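Local structure of ATP:cob(I)alamin adenosyltransferase (Salmonella enterica subsp. enterica serovar Livingstone, 5CX7) at residues Ser13-Asp16 and Leu17-Thr21; Ala23-Glu26 and Arg27-Leu31. The protein probably converts cob(I)alamin to adenosylcobalamin, the cofactor of propanediol dehydratase, and binds heme through the C-terminal domain described here. One frame throughout, in Å; residues are numbered along the deposited sequence.

Overall arrangement
Coming from the N terminus, the chain enters helix 14-31 at S13, and both contacts lie in series along that helix, contact 1 on its first turns and contact 2 on its last. Neither nests in or crosses the other, and neither closes a loop: each joins neighbouring turns, and their centres are about 15 Å apart. Contact 1 (13-16 with 17-21) starts the helix and presents H18 and F14 to the heme, while its other flank packs on strands 36-41 and 46-51. Contact 2 (23-26 with 27-31) places V25 at the heme and rests A24 and R27 on helix 127-139. The helix thereby ties the heme site to both sheet and helix.

Contact 1 of 2, residues Ser13-Asp16 and Leu17-Thr21; sequences SFHD and LHQLT. With HEM (protoporphyrin IX containing Fe), chain B.
On the first turns of helix 14-31, in the heme pocket, F14 and H18 lie side by side, both ends meeting the porphyrin. NE2 of H18 binds the heme iron at 2.0 Å, and H18 of a second subunit supplies another NE2 to the same iron. With CG of H18 anti to its own N (chi1 -165°), the imidazole leaves the helix beside the F14 ring; their planes are 29° apart, yet the rings barely overlap. Instead, CB of H18 lies over one face of F14, 4.2 Å from the ring centroid. F14 CZ meets the heme methyl CMA at 3.6 Å, and T21 CG2 approaches another methyl, CMC, at 3.9 Å. On a different flank, CG of Q19 covers a face of the H15 ring, 3.6 Å from its centroid.

The helix starts with reciprocal bonds: D16 N donates to S13 OG at 3.0 Å, and S13 N to D16 OD2. That carboxylate oxygen also makes a salt bridge with R112. Further along, L17 O takes both T21 N and T21 OG1, from opposite faces of its carbonyl plane. A capping box thus opens the helix that supplies one half of a bis-histidine heme site shared between subunits.

Contact 2 of 2, residues Ala23-Glu26 and Arg27-Leu31; sequences AAVE and RAQQL
V25 and Q29 meet one turn apart near the end of helix 14-31, where methyl CG1 of V25 comes within 3.9 Å of Q29 NE2. The two side chains pass at an angle, and the contact is a light one. Backbone bonds do more of the work: A23 O, A24 O, V25 O and E26 O accept in turn from the N atoms of R27, A28, Q29 and Q30, all at 2.9 to 3.0 Å.

The tight side is built from small residues. A28 CB sits 3.5 Å from A24 O, and A24 itself packs on I133 and A137 of helix 127-139, while A28 rests against V35 and M52. The same V25 methyl that meets Q29, CG1, also faces the heme.

The solvent side is looser and polar. A water donates to E26 O at 3.0 Å and to Q29 OE1 at 3.3 Å, bridging a main-chain carbonyl and a side-chain amide. E26 O thus serves both this water and Q30 N. The E26 carboxylate turns back along the helix to R22, with which OE2 forms a salt bridge.

R27 bends at its second torsion (chi2 54°), carrying the guanidinium along the helix so that NH1 donates to Q30 OE1 at 3.0 Å. The acceptor lies near the guanidinium plane, 10° out of it, while CD2 of L31 lies over one face, toward its rim. NH2 forms a salt bridge with D132, so Q30 OE1 and D132, among other partners, restrict the guanidinium's rotation and tie it to helix 127-139.

E26 and Q29 are likely magnesium ligands, but here the carboxylate pairs with R22 and a water bridges E26 O and Q29 OE1; this chemistry implies a polar, hydrated flank and does not by itself reveal a metal site.

Contact 1 of 2, residues Ser13-Asp16 and Leu17-Thr21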
loop_
_atom_site.group_PDB
_atom_site.type_symbol
_atom_site.label_atom_id
_atom_site.label_comp_id
_atom_site.label_asym_id
_atom_site.label_seq_id
_atom_site.Cartn_x
_atom_site.Cartn_y
_atom_site.Cartn_z
ATOM N N SER E 13 14.446 -26.594 15.486
ATOM C CA SER E 13 14.044 -26.776 16.868
ATOM C C SER E 13 14.264 -25.473 17.591
ATOM O O SER E 13 14.962 -24.595 17.068
ATOM C CB SER E 13 14.921 -27.875 17.502
ATOM O OG SER E 13 16.300 -27.498 17.525
ATOM N N PHE E 14 13.803 -25.417 18.844
ATOM C CA PHE E 14 14.125 -24.333 19.752
ATOM C C PHE E 14 15.609 -24.113 19.847
ATOM O O PHE E 14 16.149 -22.982 19.685
ATOM C CB PHE E 14 13.583 -24.530 21.191
ATOM C CG PHE E 14 14.196 -23.541 22.192
ATOM C CD1 PHE E 14 13.801 -22.257 22.213
ATOM C CD2 PHE E 14 15.305 -23.905 22.952
ATOM C CE1 PHE E 14 14.396 -21.330 23.061
ATOM C CE2 PHE E 14 15.941 -22.995 23.789
ATOM C CZ PHE E 14 15.477 -21.687 23.836
ATOM N N HIS E 15 16.347 -25.187 20.104
ATOM C CA HIS E 15 17.784 -25.100 20.152
ATOM C C HIS E 15 18.419 -24.545 18.847
ATOM O O HIS E 15 19.386 -23.777 18.863
ATOM C CB HIS E 15 18.386 -26.502 20.495
ATOM C CG HIS E 15 19.886 -26.516 20.537
ATOM N ND1 HIS E 15 20.635 -26.097 21.626
ATOM C CD2 HIS E 15 20.778 -26.922 19.607
ATOM C CE1 HIS E 15 21.922 -26.227 21.355
ATOM N NE2 HIS E 15 22.032 -26.752 20.152
ATOM N N ASP E 16 17.984 -25.028 17.702
ATOM C CA ASP E 16 18.489 -24.481 16.411
ATOM C C ASP E 16 18.328 -22.961 16.342
ATOM O O ASP E 16 19.225 -22.260 15.936
ATOM C CB ASP E 16 17.744 -25.067 15.219
ATOM C CG ASP E 16 18.027 -26.551 14.988
ATOM O OD1 ASP E 16 19.182 -26.975 15.133
ATOM O OD2 ASP E 16 17.158 -27.267 14.399
ATOM N N LEU E 17 17.126 -22.512 16.651
ATOM C CA LEU E 17 16.793 -21.074 16.557
ATOM C C LEU E 17 17.638 -20.276 17.528
ATOM O O LEU E 17 18.134 -19.204 17.202
ATOM C CB LEU E 17 15.298 -20.869 16.889
ATOM C CG LEU E 17 14.317 -21.487 15.872
ATOM C CD1 LEU E 17 12.887 -21.459 16.414
ATOM C CD2 LEU E 17 14.391 -20.872 14.491
ATOM N N HIS E 18 17.718 -20.769 18.766
ATOM C CA HIS E 18 18.442 -20.125 19.799
ATOM C C HIS E 18 19.918 -19.980 19.445
ATOM O O HIS E 18 20.474 -18.916 19.648
ATOM C CB HIS E 18 18.241 -20.861 21.141
ATOM C CG HIS E 18 18.682 -20.050 22.317
ATOM N ND1 HIS E 18 19.932 -20.189 22.884
ATOM C CD2 HIS E 18 18.067 -19.050 23.003
ATOM C CE1 HIS E 18 20.079 -19.323 23.874
ATOM N NE2 HIS E 18 18.969 -18.648 23.944
ATOM N N GLN E 19 20.524 -21.053 18.978
ATOM C CA GLN E 19 21.933 -21.085 18.615
ATOM C C GLN E 19 22.243 -20.247 17.416
ATOM O O GLN E 19 23.239 -19.562 17.425
ATOM C CB GLN E 19 22.486 -22.519 18.423
ATOM C CG GLN E 19 22.461 -23.281 19.726
ATOM C CD GLN E 19 23.200 -22.532 20.837
ATOM O OE1 GLN E 19 24.417 -22.404 20.763
ATOM N NE2 GLN E 19 22.500 -22.094 21.876
ATOM N N LEU E 20 21.368 -20.262 16.413
ATOM C CA LEU E 20 21.548 -19.397 15.268
ATOM C C LEU E 20 21.583 -17.960 15.698
ATOM O O LEU E 20 22.482 -17.218 15.270
ATOM C CB LEU E 20 20.418 -19.559 14.241
ATOM C CG LEU E 20 20.459 -20.763 13.316
ATOM C CD1 LEU E 20 19.132 -20.951 12.593
ATOM C CD2 LEU E 20 21.601 -20.667 12.326
ATOM N N THR E 21 20.644 -17.583 16.524
ATOM C CA THR E 21 20.475 -16.210 16.953
ATOM C C THR E 21 21.633 -15.720 17.845
ATOM O O THR E 21 22.276 -14.708 17.598
ATOM C CB THR E 21 19.172 -16.004 17.650
ATOM O OG1 THR E 21 18.086 -16.439 16.835
ATOM C CG2 THR E 21 18.976 -14.510 17.941
HETATM C CHA HEM B . 19.679 -19.383 27.655
HETATM C CHB HEM B . 15.459 -18.274 25.496
HETATM C CHC HEM B . 17.982 -15.148 22.807
HETATM C CHD HEM B . 22.021 -15.985 25.280
HETATM C C1A HEM B . 18.382 -19.357 27.255
HETATM C C2A HEM B . 17.410 -20.261 27.706
HETATM C C3A HEM B . 16.227 -19.951 27.092
HETATM C C4A HEM B . 16.427 -18.840 26.276
HETATM C CMA HEM B . 14.901 -20.676 27.248
HETATM C CAA HEM B . 17.613 -21.426 28.667
HETATM C CBA HEM B . 17.775 -22.683 27.772
HETATM C CGA HEM B . 18.730 -23.715 28.318
HETATM O O1A HEM B . 18.257 -24.745 28.869
HETATM O O2A HEM B . 19.972 -23.541 28.195
HETATM C C1B HEM B . 15.771 -17.296 24.574
HETATM C C2B HEM B . 14.843 -16.746 23.689
HETATM C C3B HEM B . 15.541 -15.861 22.923
HETATM C C4B HEM B . 16.959 -15.906 23.359
HETATM C CMB HEM B . 13.357 -17.126 23.665
HETATM C CAB HEM B . 14.890 -15.043 21.881
HETATM C CBB HEM B . 15.429 -14.134 21.102
HETATM C C1C HEM B . 19.304 -15.103 23.215
HETATM C C2C HEM B . 20.307 -14.278 22.623
HETATM C C3C HEM B . 21.477 -14.527 23.361
HETATM C C4C HEM B . 21.132 -15.500 24.363
HETATM C CMC HEM B . 20.136 -13.320 21.431
HETATM C CAC HEM B . 22.870 -13.980 23.251
HETATM C CBC HEM B . 23.297 -13.081 22.400
HETATM C C1D HEM B . 21.644 -17.002 26.128
HETATM C C2D HEM B . 22.677 -17.531 27.023
HETATM C C3D HEM B . 22.055 -18.519 27.701
HETATM C C4D HEM B . 20.646 -18.530 27.213
HETATM C CMD HEM B . 24.112 -17.040 27.131
HETATM C CAD HEM B . 22.686 -19.386 28.796
HETATM C CBD HEM B . 23.785 -20.336 28.311
HETATM C CGD HEM B . 23.377 -21.792 28.352
HETATM O O1D HEM B . 24.130 -22.657 28.910
HETATM O O2D HEM B . 22.305 -22.137 27.791
HETATM N NA HEM B . 17.760 -18.497 26.345
HETATM N NB HEM B . 16.977 -16.778 24.348
HETATM N NC HEM B . 19.835 -15.870 24.219
HETATM N ND HEM B . 20.441 -17.631 26.262
HETATM FE FE HEM B . 18.761 -17.255 25.337
#

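Contact 2 of 2, residues Ala23-Glu26 and Arg27-Leu31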
loop_
_atom_site.group_PDB
_atom_site.type_symbol
_atom_site.label_atom_id
_atom_site.label_comp_id
_atom_site.label_asym_id
_atom_site.label_seq_id
_atom_site.Cartn_x
_atom_site.Cartn_y
_atom_site.Cartn_z
ATOM N N ALA E 23 24.701 -17.134 18.006
ATOM C CA ALA E 23 25.941 -17.130 17.238
ATOM C C ALA E 23 25.995 -15.935 16.306
ATOM O O ALA E 23 27.079 -15.366 16.123
ATOM C CB ALA E 23 26.088 -18.395 16.429
ATOM N N ALA E 24 24.854 -15.529 15.718
ATOM C CA ALA E 24 24.866 -14.363 14.851
ATOM C C ALA E 24 25.218 -13.140 15.658
ATOM O O ALA E 24 26.067 -12.328 15.258
ATOM C CB ALA E 24 23.502 -14.156 14.141
ATOM N N VAL E 25 24.566 -12.942 16.786
ATOM C CA VAL E 25 24.826 -11.768 17.623
ATOM C C VAL E 25 26.274 -11.752 18.135
ATOM O O VAL E 25 26.953 -10.709 18.110
ATOM C CB VAL E 25 23.843 -11.725 18.797
ATOM C CG1 VAL E 25 24.235 -10.711 19.880
ATOM C CG2 VAL E 25 22.438 -11.396 18.315
ATOM N N GLU E 26 26.765 -12.910 18.603
ATOM C CA GLU E 26 28.175 -13.019 19.043
ATOM C C GLU E 26 29.162 -12.605 17.927
ATOM O O GLU E 26 30.117 -11.870 18.172
ATOM C CB GLU E 26 28.484 -14.430 19.576
ATOM C CG GLU E 26 27.842 -14.611 20.959
ATOM C CD GLU E 26 27.995 -16.021 21.533
ATOM O OE1 GLU E 26 28.584 -16.904 20.840
ATOM O OE2 GLU E 26 27.497 -16.254 22.658
ATOM N N ARG E 27 28.958 -13.111 16.727
ATOM C CA ARG E 27 29.805 -12.766 15.618
ATOM C C ARG E 27 29.727 -11.266 15.263
ATOM O O ARG E 27 30.768 -10.626 15.002
ATOM C CB ARG E 27 29.472 -13.624 14.368
ATOM C CG ARG E 27 30.365 -13.392 13.172
ATOM C CD ARG E 27 31.854 -13.560 13.589
ATOM N NE ARG E 27 32.701 -13.384 12.434
ATOM C CZ ARG E 27 34.012 -13.108 12.479
ATOM N NH1 ARG E 27 34.648 -12.990 13.642
ATOM N NH2 ARG E 27 34.705 -12.903 11.325
ATOM N N ALA E 28 28.489 -10.708 15.249
ATOM C CA ALA E 28 28.355 -9.277 15.030
ATOM C C ALA E 28 29.101 -8.447 16.108
ATOM O O ALA E 28 29.778 -7.436 15.792
ATOM C CB ALA E 28 26.871 -8.903 15.006
ATOM N N GLN E 29 29.006 -8.856 17.366
ATOM C CA GLN E 29 29.816 -8.249 18.443
ATOM C C GLN E 29 31.343 -8.313 18.158
ATOM O O GLN E 29 32.031 -7.322 18.351
ATOM C CB GLN E 29 29.519 -8.895 19.795
ATOM C CG GLN E 29 28.164 -8.521 20.318
ATOM C CD GLN E 29 27.730 -9.331 21.525
ATOM O OE1 GLN E 29 28.263 -10.389 21.802
ATOM N NE2 GLN E 29 26.778 -8.825 22.235
ATOM N N GLN E 30 31.839 -9.452 17.658
ATOM C CA GLN E 30 33.241 -9.572 17.330
ATOM C C GLN E 30 33.631 -8.598 16.243
ATOM O O GLN E 30 34.733 -8.057 16.257
ATOM C CB GLN E 30 33.600 -10.991 16.852
ATOM C CG GLN E 30 33.608 -12.015 17.975
ATOM C CD GLN E 30 33.628 -13.478 17.519
ATOM O OE1 GLN E 30 33.692 -13.807 16.339
ATOM N NE2 GLN E 30 33.316 -14.347 18.468
ATOM N N LEU E 31 32.724 -8.423 15.261
ATOM C CA LEU E 31 32.992 -7.519 14.175
ATOM C C LEU E 31 32.755 -6.077 14.554
ATOM O O LEU E 31 33.017 -5.227 13.721
ATOM C CB LEU E 31 32.175 -7.918 12.937
ATOM C CG LEU E 31 32.489 -9.287 12.347
ATOM C CD1 LEU E 31 31.638 -9.569 11.134
ATOM C CD2 LEU E 31 33.970 -9.417 11.967
HETATM O O HOH W 1 31.134 -11.709 21.029
#